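Local coordinates for Glyco_hydro_cc domain-containing protein (Trichoderma gamsii, PDB 6UBD) that probably binds beta-1,3-glucan oligosaccharides, as a subgroup VII oligosaccharide-binding member of glycoside hydrolase family GH128, at residues W52-T57 / Y100-N105; W154-N159 / I186-N191; G249-P254 / S262-A267. All blocks are in the same frame, centred on the assembly; numbering follows the deposited sequence. Where two conformers were deposited one is given.

Contact 1: W52-T57 / Y100-N105; sequences WWHDWT and YVMGFN
The methyl group of Met102 lies over one face of the His54 imidazole, its CE 3.5 Å from His54 CG, a CH-pi contact displaced toward the rim of the ring. Both residues belong to the parallel strands of a beta/alpha barrel, the fold of this glycosidase family. Strand 69-73 runs between 52-54 and 100-102, so their side chains meet across it inside the barrel rather than by backbone pairing. Met102 gets there by a bend at its thioether (chi3 -68°), which brings CE closer to the ring than SD; the sulfur itself stays farther off, above the same face.

Both nitrogens of His54 are engaged. ND1 accepts from the backbone N of Trp56 at 3.2 Å, nearly in the ring plane, and NE2 bonds to the carbonyl O of Thr200, which together fix the ring's rotation. With the imidazole cut back to an alanine, Trp56 N and the Thr200 carbonyl would probably lose these partners, and Met102 CE the surface on which it rests.

His54 CE1 lies 3.6 Å above one face of the Trp56 indole. At the edge of that indole, near its plane, Asn105 OD1 approaches Trp56 CD1 to 3.6 Å, with the amide turned almost perpendicular to the ring (86°). The indole NE1 has its hydrogen bond with Glu201 OE2. Beyond the strand, the chain bends through an Asx turn, in which Asp55 OD1 accepts from Thr57 N at 3.1 Å and from Thr57 OG1 at 2.7 Å, both on the same face of the carboxylate.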
loop_
_atom_site.group_PDB
_atom_site.type_symbol
_atom_site.label_atom_id
_atom_site.label_comp_id
_atom_site.label_asym_id
_atom_site.label_seq_id
_atom_site.Cartn_x
_atom_site.Cartn_y
_atom_site.Cartn_z
ATOM N N TRP A 52 10.228 -3.708 4.504
ATOM C CA TRP A 52 9.719 -2.328 4.358
ATOM C C TRP A 52 8.447 -2.099 5.099
ATOM O O TRP A 52 7.717 -3.088 5.457
ATOM C CB TRP A 52 9.473 -1.995 2.866
ATOM C CG TRP A 52 8.332 -2.682 2.186
ATOM C CD1 TRP A 52 8.312 -3.975 1.745
ATOM C CD2 TRP A 52 7.052 -2.104 1.881
ATOM N NE1 TRP A 52 7.112 -4.226 1.149
ATOM C CE2 TRP A 52 6.297 -3.098 1.204
ATOM C CE3 TRP A 52 6.490 -0.820 2.054
ATOM C CZ2 TRP A 52 5.020 -2.837 0.702
ATOM C CZ3 TRP A 52 5.229 -0.608 1.566
ATOM C CH2 TRP A 52 4.523 -1.587 0.882
ATOM N N TRP A 53 8.033 -0.879 5.352
ATOM C CA TRP A 53 6.659 -0.539 5.833
ATOM C C TRP A 53 6.258 0.863 5.365
ATOM O O TRP A 53 7.155 1.676 5.035
ATOM C CB TRP A 53 6.506 -0.672 7.352
ATOM C CG TRP A 53 6.779 0.497 8.254
ATOM C CD1 TRP A 53 5.845 1.201 8.985
ATOM C CD2 TRP A 53 8.068 1.066 8.617
ATOM N NE1 TRP A 53 6.458 2.126 9.808
ATOM C CE2 TRP A 53 7.813 2.078 9.577
ATOM C CE3 TRP A 53 9.379 0.851 8.181
ATOM C CZ2 TRP A 53 8.842 2.859 10.133
ATOM C CZ3 TRP A 53 10.394 1.617 8.728
ATOM C CH2 TRP A 53 10.118 2.593 9.697
ATOM N N HIS A 54 4.989 1.147 5.408
ATOM C CA HIS A 54 4.447 2.508 5.295
ATOM C C HIS A 54 3.422 2.762 6.390
ATOM O O HIS A 54 2.967 1.771 7.007
ATOM C CB HIS A 54 3.934 2.837 3.878
ATOM C CG HIS A 54 2.541 2.330 3.626
ATOM N ND1 HIS A 54 1.446 3.097 3.884
ATOM C CD2 HIS A 54 2.097 1.181 3.034
ATOM C CE1 HIS A 54 0.365 2.450 3.477
ATOM N NE2 HIS A 54 0.730 1.267 2.960
ATOM N N ASP A 55 3.044 4.006 6.649
ATOM C CA ASP A 55 2.008 4.344 7.645
ATOM C C ASP A 55 1.140 5.492 7.136
ATOM O O ASP A 55 0.573 6.180 7.970
ATOM C CB ASP A 55 2.624 4.609 9.013
ATOM C CG ASP A 55 3.476 5.882 9.049
ATOM O OD1 ASP A 55 3.621 6.563 8.014
ATOM O OD2 ASP A 55 3.959 6.217 10.178
ATOM N N TRP A 56 0.973 5.576 5.818
ATOM C CA TRP A 56 0.150 6.634 5.172
ATOM C C TRP A 56 0.710 8.073 5.360
ATOM O O TRP A 56 0.049 9.018 4.903
ATOM C CB TRP A 56 -1.326 6.549 5.595
ATOM C CG TRP A 56 -1.973 5.234 5.217
ATOM C CD1 TRP A 56 -2.547 4.875 4.024
ATOM C CD2 TRP A 56 -2.130 4.081 6.080
ATOM N NE1 TRP A 56 -3.019 3.589 4.067
ATOM C CE2 TRP A 56 -2.744 3.087 5.292
ATOM C CE3 TRP A 56 -1.773 3.792 7.419
ATOM C CZ2 TRP A 56 -3.008 1.807 5.818
ATOM C CZ3 TRP A 56 -2.037 2.511 7.910
ATOM C CH2 TRP A 56 -2.667 1.533 7.133
ATOM N N THR A 57 1.846 8.248 6.044
ATOM C CA THR A 57 2.434 9.586 6.301
ATOM C C THR A 57 3.663 9.849 5.429
ATOM O O THR A 57 4.206 8.964 4.771
ATOM C CB THR A 57 2.828 9.775 7.777
ATOM O OG1 THR A 57 4.132 9.209 8.079
ATOM C CG2 THR A 57 1.754 9.310 8.758
ATOM N N TYR A 100 11.733 5.713 -1.730
ATOM C CA TYR A 100 10.465 5.315 -2.362
ATOM C C TYR A 100 9.359 6.265 -1.882
ATOM O O TYR A 100 9.267 6.502 -0.662
ATOM C CB TYR A 100 10.093 3.872 -1.990
ATOM C CG TYR A 100 11.116 2.790 -2.337
ATOM C CD1 TYR A 100 12.160 2.479 -1.479
ATOM C CD2 TYR A 100 11.076 2.106 -3.535
ATOM C CE1 TYR A 100 13.122 1.524 -1.820
ATOM C CE2 TYR A 100 12.005 1.126 -3.866
ATOM C CZ TYR A 100 13.065 0.852 -3.011
ATOM O OH TYR A 100 14.029 -0.089 -3.318
ATOM N N VAL A 101 8.510 6.735 -2.822
ATOM C CA VAL A 101 7.382 7.624 -2.451
ATOM C C VAL A 101 6.150 7.173 -3.228
ATOM O O VAL A 101 6.237 7.028 -4.464
ATOM C CB VAL A 101 7.683 9.096 -2.606
ATOM C CG1 VAL A 101 8.122 9.404 -3.953
ATOM C CG2 VAL A 101 6.546 10.046 -2.215
ATOM N N MET A 102 5.036 7.043 -2.515
ATOM C CA MET A 102 3.754 6.712 -3.127
ATOM C C MET A 102 2.847 7.958 -3.230
ATOM O O MET A 102 2.785 8.782 -2.279
ATOM C CB MET A 102 3.018 5.638 -2.291
ATOM C CG MET A 102 3.780 4.313 -2.090
ATOM S SD MET A 102 3.059 3.156 -0.971
ATOM C CE MET A 102 3.236 3.969 0.615
ATOM N N GLY A 103 2.006 7.973 -4.276
ATOM C CA GLY A 103 0.961 8.983 -4.411
ATOM C C GLY A 103 -0.322 8.690 -3.649
ATOM O O GLY A 103 -0.323 7.872 -2.655
ATOM N N PHE A 104 -1.400 9.339 -4.054
ATOM C CA PHE A 104 -2.591 9.553 -3.209
ATOM C C PHE A 104 -3.257 8.211 -2.799
ATOM O O PHE A 104 -3.330 7.286 -3.618
ATOM C CB PHE A 104 -3.595 10.480 -3.871
ATOM C CG PHE A 104 -2.929 11.613 -4.616
ATOM C CD1 PHE A 104 -2.194 12.612 -3.951
ATOM C CD2 PHE A 104 -2.932 11.645 -6.003
ATOM C CE1 PHE A 104 -1.492 13.598 -4.646
ATOM C CE2 PHE A 104 -2.202 12.612 -6.688
ATOM C CZ PHE A 104 -1.493 13.564 -6.022
ATOM N N ASN A 105 -3.832 8.274 -1.586
ATOM C CA ASN A 105 -4.574 7.088 -1.061
ATOM C C ASN A 105 -6.064 7.157 -1.435
ATOM O O ASN A 105 -6.786 7.891 -0.762
ATOM C CB ASN A 105 -4.298 6.984 0.440
ATOM C CG ASN A 105 -4.881 5.717 1.061
ATOM O OD1 ASN A 105 -4.239 4.667 0.870
ATOM N ND2 ASN A 105 -6.101 5.783 1.582
#

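Contact 2: W154-N159 / I186-N191; sequences WLKQFN and IDYYWN
Leu155 and Tyr189 make the inner, apolar half of this contact, with CD2 of the leucine 4.1 Å from CE1 at the edge of the tyrosine ring. Helices 154-159 and 179-193 are successive helices of the outer layer of the beta/alpha barrel, joined through strand 170-176. They stand well apart, the nearest CA atoms, those of Leu155 and Tyr189, being 10.2 Å from each other, so the contact is made through side chains alone.

On the buried side the gap is filled from several directions. Leu155 also rests on Tyr193, while Tyr189 packs against Thr170 and Ile172 of the intervening strand and against Met146. Within its own helix it also meets Tyr188, whose edge atom CD2 stands 3.7 Å above the Tyr189 ring, over the centre of the face, the two ring planes being almost perpendicular.

The outer side is much looser. Lys156 is exposed, and its chain starts extended before turning at chi3 (-70°), which swings the ammonium group across to Tyr188. NZ arrives at the hydroxyl edge near the ring plane, and its bond to Tyr188 OH is weak at 3.4 Å. A firmer partner for that hydroxyl is Glu152 OE2. The second carboxylate oxygen of Glu152 accepts from Lys156 N, so this one acid ties the backbone of helix 154-159 to the phenol of the neighbouring helix. Because Lys156 and Tyr188 both touch a crystal neighbour, the lysine's exact pose may owe something to the lattice. Its CE lies as near to Tyr188 OH as NZ does, at 3.4 Å.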
loop_
_atom_site.group_PDB
_atom_site.type_symbol
_atom_site.label_atom_id
_atom_site.label_comp_id
_atom_site.label_asym_id
_atom_site.label_seq_id
_atom_site.Cartn_x
_atom_site.Cartn_y
_atom_site.Cartn_z
ATOM N N TRP A 154 -10.410 6.306 -12.485
ATOM C CA TRP A 154 -9.636 7.529 -12.141
ATOM C C TRP A 154 -8.190 7.406 -12.652
ATOM O O TRP A 154 -7.671 8.407 -13.194
ATOM C CB TRP A 154 -9.765 7.722 -10.583
ATOM C CG TRP A 154 -9.219 9.003 -10.018
ATOM C CD1 TRP A 154 -9.995 10.008 -9.504
ATOM C CD2 TRP A 154 -7.846 9.410 -9.805
ATOM N NE1 TRP A 154 -9.209 11.022 -9.004
ATOM C CE2 TRP A 154 -7.905 10.678 -9.181
ATOM C CE3 TRP A 154 -6.568 8.865 -10.040
ATOM C CZ2 TRP A 154 -6.764 11.422 -8.870
ATOM C CZ3 TRP A 154 -5.429 9.582 -9.735
ATOM C CH2 TRP A 154 -5.539 10.851 -9.135
ATOM N N LEU A 155 -7.505 6.277 -12.351
ATOM C CA LEU A 155 -6.086 6.152 -12.707
ATOM C C LEU A 155 -5.988 6.105 -14.243
ATOM O O LEU A 155 -4.991 6.598 -14.777
ATOM C CB LEU A 155 -5.499 4.901 -12.042
ATOM C CG LEU A 155 -3.963 4.830 -12.107
ATOM C CD1 LEU A 155 -3.306 5.988 -11.340
ATOM C CD2 LEU A 155 -3.461 3.517 -11.565
ATOM N N LYS A 156 -6.956 5.571 -14.918
ATOM C CA LYS A 156 -6.884 5.507 -16.404
ATOM C C LYS A 156 -6.870 6.916 -17.002
ATOM O O LYS A 156 -6.063 7.183 -17.935
ATOM C CB LYS A 156 -8.054 4.644 -16.925
ATOM C CG LYS A 156 -7.978 4.432 -18.416
ATOM C CD LYS A 156 -8.897 3.388 -18.899
ATOM C CE LYS A 156 -8.411 2.049 -18.414
ATOM N NZ LYS A 156 -9.324 0.955 -18.825
ATOM N N GLN A 157 -7.682 7.794 -16.416
ATOM C CA GLN A 157 -7.752 9.199 -16.855
ATOM C C GLN A 157 -6.467 9.926 -16.415
ATOM O O GLN A 157 -5.870 10.685 -17.242
ATOM C CB GLN A 157 -9.043 9.787 -16.302
ATOM C CG GLN A 157 -9.273 11.228 -16.795
ATOM C CD GLN A 157 -9.591 11.280 -18.278
ATOM O OE1 GLN A 157 -10.208 10.371 -18.839
ATOM N NE2 GLN A 157 -9.215 12.356 -18.939
ATOM N N PHE A 158 -5.996 9.719 -15.180
ATOM C CA PHE A 158 -4.777 10.389 -14.662
ATOM C C PHE A 158 -3.603 10.028 -15.567
ATOM O O PHE A 158 -2.766 10.884 -15.881
ATOM C CB PHE A 158 -4.575 9.888 -13.211
ATOM C CG PHE A 158 -3.360 10.434 -12.499
ATOM C CD1 PHE A 158 -3.335 11.711 -11.972
ATOM C CD2 PHE A 158 -2.238 9.651 -12.306
ATOM C CE1 PHE A 158 -2.235 12.186 -11.284
ATOM C CE2 PHE A 158 -1.135 10.108 -11.595
ATOM C CZ PHE A 158 -1.118 11.409 -11.102
ATOM N N ASN A 159 -3.487 8.768 -15.963
ATOM C CA ASN A 159 -2.360 8.242 -16.780
ATOM C C ASN A 159 -2.320 8.889 -18.174
ATOM O O ASN A 159 -1.235 8.848 -18.789
ATOM C CB ASN A 159 -2.502 6.733 -16.932
ATOM C CG ASN A 159 -1.338 6.086 -17.649
ATOM O OD1 ASN A 159 -0.196 6.250 -17.195
ATOM N ND2 ASN A 159 -1.615 5.263 -18.660
ATOM N N ILE A 186 -4.706 -8.268 -10.004
ATOM C CA ILE A 186 -3.318 -8.283 -10.552
ATOM C C ILE A 186 -3.354 -8.200 -12.087
ATOM O O ILE A 186 -2.589 -7.403 -12.702
ATOM C CB ILE A 186 -2.596 -9.558 -10.068
ATOM C CG1 ILE A 186 -2.270 -9.483 -8.562
ATOM C CG2 ILE A 186 -1.329 -9.824 -10.852
ATOM C CD1 ILE A 186 -1.865 -10.793 -7.937
ATOM N N ASP A 187 -4.151 -9.026 -12.712
ATOM C CA ASP A 187 -4.193 -9.080 -14.190
ATOM C C ASP A 187 -4.655 -7.746 -14.783
ATOM O O ASP A 187 -4.064 -7.265 -15.785
ATOM C CB ASP A 187 -5.059 -10.231 -14.695
ATOM C CG ASP A 187 -4.585 -11.635 -14.394
ATOM O OD1 ASP A 187 -3.418 -11.815 -14.199
ATOM O OD2 ASP A 187 -5.425 -12.590 -14.439
ATOM N N TYR A 188 -5.680 -7.140 -14.186
ATOM C CA TYR A 188 -6.153 -5.830 -14.673
ATOM C C TYR A 188 -5.012 -4.796 -14.640
ATOM O O TYR A 188 -4.778 -4.090 -15.647
ATOM C CB TYR A 188 -7.345 -5.309 -13.865
ATOM C CG TYR A 188 -7.776 -3.930 -14.299
ATOM C CD1 TYR A 188 -8.522 -3.696 -15.463
ATOM C CD2 TYR A 188 -7.305 -2.801 -13.619
ATOM C CE1 TYR A 188 -8.807 -2.421 -15.905
ATOM C CE2 TYR A 188 -7.572 -1.528 -14.094
ATOM C CZ TYR A 188 -8.393 -1.332 -15.197
ATOM O OH TYR A 188 -8.623 -0.078 -15.706
ATOM N N TYR A 189 -4.291 -4.687 -13.516
ATOM C CA TYR A 189 -3.311 -3.605 -13.360
ATOM C C TYR A 189 -2.040 -3.921 -14.156
ATOM O O TYR A 189 -1.442 -2.951 -14.700
ATOM C CB TYR A 189 -3.060 -3.254 -11.885
ATOM C CG TYR A 189 -4.130 -2.385 -11.266
ATOM C CD1 TYR A 189 -4.150 -1.022 -11.541
ATOM C CD2 TYR A 189 -5.157 -2.939 -10.485
ATOM C CE1 TYR A 189 -5.149 -0.221 -11.005
ATOM C CE2 TYR A 189 -6.172 -2.165 -9.964
ATOM C CZ TYR A 189 -6.158 -0.777 -10.235
ATOM O OH TYR A 189 -7.097 0.049 -9.673
ATOM N N TRP A 190 -1.613 -5.163 -14.343
ATOM C CA TRP A 190 -0.497 -5.491 -15.270
ATOM C C TRP A 190 -0.920 -5.225 -16.724
ATOM O O TRP A 190 -0.199 -4.569 -17.482
ATOM C CB TRP A 190 0.020 -6.952 -15.083
ATOM C CG TRP A 190 1.020 -7.262 -16.160
ATOM C CD1 TRP A 190 0.837 -7.986 -17.324
ATOM C CD2 TRP A 190 2.306 -6.646 -16.328
ATOM N NE1 TRP A 190 1.941 -7.932 -18.138
ATOM C CE2 TRP A 190 2.862 -7.102 -17.550
ATOM C CE3 TRP A 190 3.058 -5.820 -15.509
ATOM C CZ2 TRP A 190 4.114 -6.687 -17.991
ATOM C CZ3 TRP A 190 4.321 -5.433 -15.915
ATOM C CH2 TRP A 190 4.812 -5.845 -17.159
ATOM N N ASN A 191 -2.041 -5.748 -17.126
ATOM C CA ASN A 191 -2.452 -5.611 -18.536
ATOM C C ASN A 191 -2.650 -4.140 -18.940
ATOM O O ASN A 191 -2.254 -3.733 -20.071
ATOM C CB ASN A 191 -3.718 -6.408 -18.853
ATOM C CG ASN A 191 -3.556 -7.903 -18.874
ATOM O OD1 ASN A 191 -4.539 -8.604 -18.665
ATOM N ND2 ASN A 191 -2.366 -8.369 -19.184
#

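Contact 3: G249-P254 / S262-A267; sequences GSVWPP and SQSGQA
Ser264 OG donates to the carbonyl O of Val251 at 2.7 Å, the shortest of the bonds that fasten the loop after strand 237-243 to the N-terminal end of helix 263-273, the last helix of the barrel. The donor sits well above the carbonyl plane, and the same hydroxyl also bonds to Gln217 NE2 of helix 217-233. A water lies within bonding distance of Val251 O and accepts from Ser264 N at 3.2 Å, so that this early amide of the helix also has an acceptor.

Ser262 is the N-cap. Its OG, placed between the backbone N and the carbonyl carbon (chi1 75°), accepts from Gly265 N at 3.0 Å while donating to Pro253 O, 2.8 Å away, along a lone pair in the carbonyl plane. One hydroxyl thus caps the helix and binds the loop. Pro254 O is taken up by Ser262 N at 3.0 Å in a nearly straight bond, and the Trp252 carbonyl goes to Tyr242 OH. The loop passes so close at Gly265 that a CB there would collide with Pro254 O; instead Gly265 CA points a hydrogen at that oxygen, CA to O 3.5 Å.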
loop_
_atom_site.group_PDB
_atom_site.type_symbol
_atom_site.label_atom_id
_atom_site.label_comp_id
_atom_site.label_asym_id
_atom_site.label_seq_id
_atom_site.Cartn_x
_atom_site.Cartn_y
_atom_site.Cartn_z
ATOM N N GLY A 249 -13.436 -4.841 10.637
ATOM C CA GLY A 249 -14.017 -5.801 11.582
ATOM C C GLY A 249 -13.066 -6.179 12.721
ATOM O O GLY A 249 -11.987 -5.543 12.862
ATOM N N SER A 250 -13.509 -7.115 13.550
ATOM C CA SER A 250 -12.786 -7.457 14.791
ATOM C C SER A 250 -11.792 -8.622 14.597
ATOM O O SER A 250 -10.953 -8.838 15.492
ATOM C CB SER A 250 -13.754 -7.762 15.895
ATOM O OG SER A 250 -14.404 -8.995 15.646
ATOM N N VAL A 251 -11.881 -9.355 13.474
ATOM C CA VAL A 251 -11.083 -10.590 13.271
ATOM C C VAL A 251 -9.799 -10.304 12.445
ATOM O O VAL A 251 -8.718 -10.833 12.836
ATOM C CB VAL A 251 -11.975 -11.681 12.643
ATOM C CG1 VAL A 251 -11.221 -12.998 12.592
ATOM C CG2 VAL A 251 -13.270 -11.859 13.449
ATOM N N TRP A 252 -9.884 -9.471 11.417
ATOM C CA TRP A 252 -8.701 -9.101 10.601
ATOM C C TRP A 252 -7.599 -8.407 11.406
ATOM O O TRP A 252 -6.405 -8.619 11.090
ATOM C CB TRP A 252 -9.187 -8.230 9.400
ATOM C CG TRP A 252 -8.057 -7.892 8.488
ATOM C CD1 TRP A 252 -7.331 -6.722 8.469
ATOM C CD2 TRP A 252 -7.390 -8.767 7.568
ATOM N NE1 TRP A 252 -6.273 -6.853 7.628
ATOM C CE2 TRP A 252 -6.239 -8.104 7.083
ATOM C CE3 TRP A 252 -7.617 -10.085 7.151
ATOM C CZ2 TRP A 252 -5.377 -8.700 6.169
ATOM C CZ3 TRP A 252 -6.765 -10.689 6.268
ATOM C CH2 TRP A 252 -5.626 -10.007 5.779
ATOM N N PRO A 253 -7.890 -7.560 12.413
ATOM C CA PRO A 253 -6.784 -6.826 13.067
ATOM C C PRO A 253 -5.656 -7.755 13.511
ATOM O O PRO A 253 -5.931 -8.802 14.120
ATOM C CB PRO A 253 -7.431 -6.138 14.288
ATOM C CG PRO A 253 -8.792 -5.867 13.786
ATOM C CD PRO A 253 -9.192 -7.079 12.938
ATOM N N PRO A 254 -4.365 -7.409 13.228
ATOM C CA PRO A 254 -3.275 -8.363 13.517
ATOM C C PRO A 254 -2.845 -8.370 14.996
ATOM O O PRO A 254 -1.963 -9.215 15.290
ATOM C CB PRO A 254 -2.176 -7.860 12.583
ATOM C CG PRO A 254 -2.445 -6.368 12.497
ATOM C CD PRO A 254 -3.949 -6.239 12.441
ATOM N N SER A 262 -2.512 -11.420 17.203
ATOM C CA SER A 262 -3.812 -12.118 16.999
ATOM C C SER A 262 -3.586 -13.330 16.110
ATOM O O SER A 262 -2.529 -13.550 15.530
ATOM C CB SER A 262 -4.835 -11.187 16.376
ATOM O OG SER A 262 -4.519 -11.013 14.993
ATOM N N GLN A 263 -4.621 -14.194 16.043
ATOM C CA GLN A 263 -4.546 -15.361 15.135
ATOM C C GLN A 263 -4.317 -14.936 13.684
ATOM O O GLN A 263 -3.561 -15.565 12.945
ATOM C CB GLN A 263 -5.829 -16.210 15.318
ATOM C CG GLN A 263 -5.998 -16.827 16.730
ATOM C CD GLN A 263 -7.415 -17.311 16.956
ATOM O OE1 GLN A 263 -7.805 -18.384 16.475
ATOM N NE2 GLN A 263 -8.205 -16.475 17.667
ATOM N N SER A 264 -4.946 -13.827 13.256
ATOM C CA SER A 264 -4.734 -13.264 11.897
ATOM C C SER A 264 -3.291 -12.731 11.717
ATOM O O SER A 264 -2.622 -13.065 10.727
ATOM C CB SER A 264 -5.758 -12.202 11.588
ATOM O OG SER A 264 -7.095 -12.703 11.644
ATOM N N GLY A 265 -2.793 -12.068 12.766
ATOM C CA GLY A 265 -1.404 -11.612 12.751
ATOM C C GLY A 265 -0.386 -12.745 12.682
ATOM O O GLY A 265 0.693 -12.702 12.030
ATOM N N GLN A 266 -0.683 -13.834 13.423
ATOM C CA GLN A 266 0.159 -15.059 13.420
ATOM C C GLN A 266 0.094 -15.724 12.037
ATOM O O GLN A 266 1.090 -16.261 11.582
ATOM C CB GLN A 266 -0.340 -16.052 14.473
ATOM C CG GLN A 266 -0.091 -15.648 15.940
ATOM C CD GLN A 266 -0.922 -16.423 16.933
ATOM O OE1 GLN A 266 -1.640 -15.876 17.787
ATOM N NE2 GLN A 266 -0.806 -17.737 16.794
ATOM N N ALA A 267 -1.065 -15.739 11.372
ATOM C CA ALA A 267 -1.119 -16.371 10.032
ATOM C C ALA A 267 -0.158 -15.616 9.070
ATOM O O ALA A 267 0.539 -16.195 8.305
ATOM C CB ALA A 267 -2.532 -16.347 9.522
HETATM O O HOH W 1 -7.536 -12.791 14.892
#

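How the contacts relate
Along the chain the three contacts follow one another without interleaving, and all belong to one beta/alpha barrel. Contact 1 lies nearest the middle, on strands 52-54 and 100-102 within the sheet. Contact 2 joins two helices of the outer layer, its centre about 19 Å from that of contact 1, yet the two touch where Phe104 CD2 packs at 4.2 Å from Trp154 CH2. Contact 3 fastens the loop after strand 237-243 to helix 263-273, about 22 Å from contact 1 and 30 Å from contact 2, centre to centre, with the chain's centre between it and contact 2. Strand to strand, helix to helix and loop to helix, they tie different layers of one catalytic-core fold.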